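Local coordinates for protein ORF48 (Lactococcus phage TP901-1, PDB 3UH8) that forms part of the phage baseplate, the host-adhesion device of the virion, probably as a structural component with an immunoglobulin-like domain at its N-terminus, at residues S65-V70 / S84-Q89. Numbering follows the deposited sequence.
Sequences SEESVV and SDNALQ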
loop_
_atom_site.group_PDB
_atom_site.type_symbol
_atom_site.label_atom_id
_atom_site.label_comp_id
_atom_site.label_asym_id
_atom_site.label_seq_id
_atom_site.Cartn_x
_atom_site.Cartn_y
_atom_site.Cartn_z
ATOM N N SER A 65 0.756 -11.466 3.489
ATOM C CA SER A 65 -0.166 -11.510 2.350
ATOM C C SER A 65 0.219 -10.501 1.267
ATOM O O SER A 65 0.296 -9.303 1.541
ATOM C CB SER A 65 -1.614 -11.311 2.796
ATOM O OG SER A 65 -1.764 -11.170 4.200
ATOM N N GLU A 66 0.459 -11.002 0.043
ATOM C CA GLU A 66 0.841 -10.179 -1.104
ATOM C C GLU A 66 -0.266 -10.113 -2.130
ATOM O O GLU A 66 -0.803 -11.148 -2.532
ATOM C CB GLU A 66 2.116 -10.687 -1.769
ATOM C CG GLU A 66 3.368 -10.462 -0.945
ATOM C CD GLU A 66 4.634 -11.012 -1.573
ATOM O OE1 GLU A 66 5.734 -10.719 -1.051
ATOM O OE2 GLU A 66 4.538 -11.729 -2.594
ATOM N N GLU A 67 -0.592 -8.892 -2.569
ATOM C CA GLU A 67 -1.634 -8.636 -3.560
ATOM C C GLU A 67 -1.165 -7.574 -4.538
ATOM O O GLU A 67 -0.653 -6.535 -4.117
ATOM C CB GLU A 67 -2.923 -8.165 -2.879
ATOM C CG GLU A 67 -3.565 -9.176 -1.942
ATOM C CD GLU A 67 -4.562 -8.594 -0.963
ATOM O OE1 GLU A 67 -5.028 -7.454 -1.187
ATOM O OE2 GLU A 67 -4.887 -9.282 0.030
ATOM N N SER A 68 -1.353 -7.828 -5.842
ATOM C CA SER A 68 -0.986 -6.874 -6.887
ATOM C C SER A 68 -1.967 -5.706 -6.892
ATOM O O SER A 68 -3.182 -5.923 -6.828
ATOM C CB SER A 68 -0.947 -7.556 -8.252
ATOM O OG SER A 68 -2.242 -7.879 -8.730
ATOM N N VAL A 69 -1.435 -4.473 -6.927
ATOM C CA VAL A 69 -2.221 -3.235 -6.958
ATOM C C VAL A 69 -2.721 -3.045 -8.398
ATOM O O VAL A 69 -1.929 -3.123 -9.341
ATOM C CB VAL A 69 -1.402 -2.026 -6.419
ATOM C CG1 VAL A 69 -2.136 -0.701 -6.623
ATOM C CG2 VAL A 69 -1.047 -2.215 -4.945
ATOM N N VAL A 70 -4.038 -2.837 -8.562
ATOM C CA VAL A 70 -4.673 -2.701 -9.876
ATOM C C VAL A 70 -4.374 -1.360 -10.559
ATOM O O VAL A 70 -3.800 -1.369 -11.644
ATOM C CB VAL A 70 -6.185 -3.079 -9.873
ATOM C CG1 VAL A 70 -6.771 -3.067 -11.287
ATOM C CG2 VAL A 70 -6.414 -4.439 -9.219
ATOM N N SER A 84 -8.762 -5.561 0.301
ATOM C CA SER A 84 -9.273 -6.921 0.130
ATOM C C SER A 84 -9.903 -7.380 1.443
ATOM O O SER A 84 -9.750 -6.702 2.462
ATOM C CB SER A 84 -8.132 -7.862 -0.246
ATOM O OG SER A 84 -7.157 -7.934 0.784
ATOM N N ASP A 85 -10.576 -8.544 1.435
ATOM C CA ASP A 85 -11.158 -9.116 2.648
ATOM C C ASP A 85 -10.044 -9.477 3.646
ATOM O O ASP A 85 -10.249 -9.357 4.852
ATOM C CB ASP A 85 -12.033 -10.339 2.318
ATOM C CG ASP A 85 -13.351 -10.017 1.630
ATOM O OD1 ASP A 85 -13.850 -8.878 1.793
ATOM O OD2 ASP A 85 -13.904 -10.916 0.962
ATOM N N ASN A 86 -8.851 -9.856 3.130
ATOM C CA ASN A 86 -7.664 -10.196 3.921
ATOM C C ASN A 86 -7.120 -8.958 4.638
ATOM O O ASN A 86 -6.765 -9.042 5.816
ATOM C CB ASN A 86 -6.579 -10.811 3.026
ATOM C CG ASN A 86 -5.555 -11.668 3.740
ATOM O OD1 ASN A 86 -5.254 -11.495 4.929
ATOM N ND2 ASN A 86 -4.971 -12.608 3.012
ATOM N N ALA A 87 -7.078 -7.809 3.933
ATOM C CA ALA A 87 -6.616 -6.534 4.481
ATOM C C ALA A 87 -7.552 -5.977 5.566
ATOM O O ALA A 87 -7.108 -5.196 6.407
ATOM C CB ALA A 87 -6.448 -5.518 3.364
ATOM N N LEU A 88 -8.834 -6.384 5.549
ATOM C CA LEU A 88 -9.865 -5.930 6.490
ATOM C C LEU A 88 -10.156 -6.910 7.628
ATOM O O LEU A 88 -10.884 -6.557 8.559
ATOM C CB LEU A 88 -11.179 -5.645 5.729
ATOM C CG LEU A 88 -11.148 -4.602 4.617
ATOM C CD1 LEU A 88 -12.358 -4.749 3.725
ATOM C CD2 LEU A 88 -11.077 -3.202 5.177
ATOM N N GLN A 89 -9.594 -8.127 7.575
ATOM C CA GLN A 89 -9.852 -9.185 8.541
ATOM C C GLN A 89 -9.459 -8.883 9.983
ATOM O O GLN A 89 -10.274 -9.116 10.865
ATOM C CB GLN A 89 -9.238 -10.499 8.078
ATOM C CG GLN A 89 -9.863 -11.722 8.727
ATOM C CD GLN A 89 -9.097 -12.946 8.336
ATOM O OE1 GLN A 89 -8.312 -13.498 9.111
ATOM N NE2 GLN A 89 -9.251 -13.350 7.091
#
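The N-cap of the short, weakly bonded helix at about 85-89 is tied here to strand 65-73 of an immunoglobulin-like domain by the side chain of E67. S84 is the capping residue. Its OG sits between the backbone N and the carbonyl carbon (chi1 63°). This turns it back over the first turn, where A87 N donates to S84 OG at 3.2 Å. The N-H...O angle is 156°. The same hydroxyl donates to the carboxylate of E67, with S84 OG 2.7 Å from E67 OE2. It meets OE2 on the syn side, 16° out of the carboxylate plane. The E67 chain runs extended beyond CG, which carries the carboxylate from the strand to the helix start. E67 OE1 is bonded to the hydroxyl of Y81, which also bonds S84 OG, so the three side chains form a small polar cluster. Beside it, N86 CB packs against E67 OE2 at 3.8 Å. The N86 amide lies alongside S65, with ND2 3.6 Å from S65 CB. The site is at the domain surface. Strand 65-73 pairs with strands 49-54 and 78-82, and the chain passes from strand 78-82 into the helix. A87 packs on Y81, and A87 O is hydrogen-bonded to the hydroxyl of Y119 in strand 112-122.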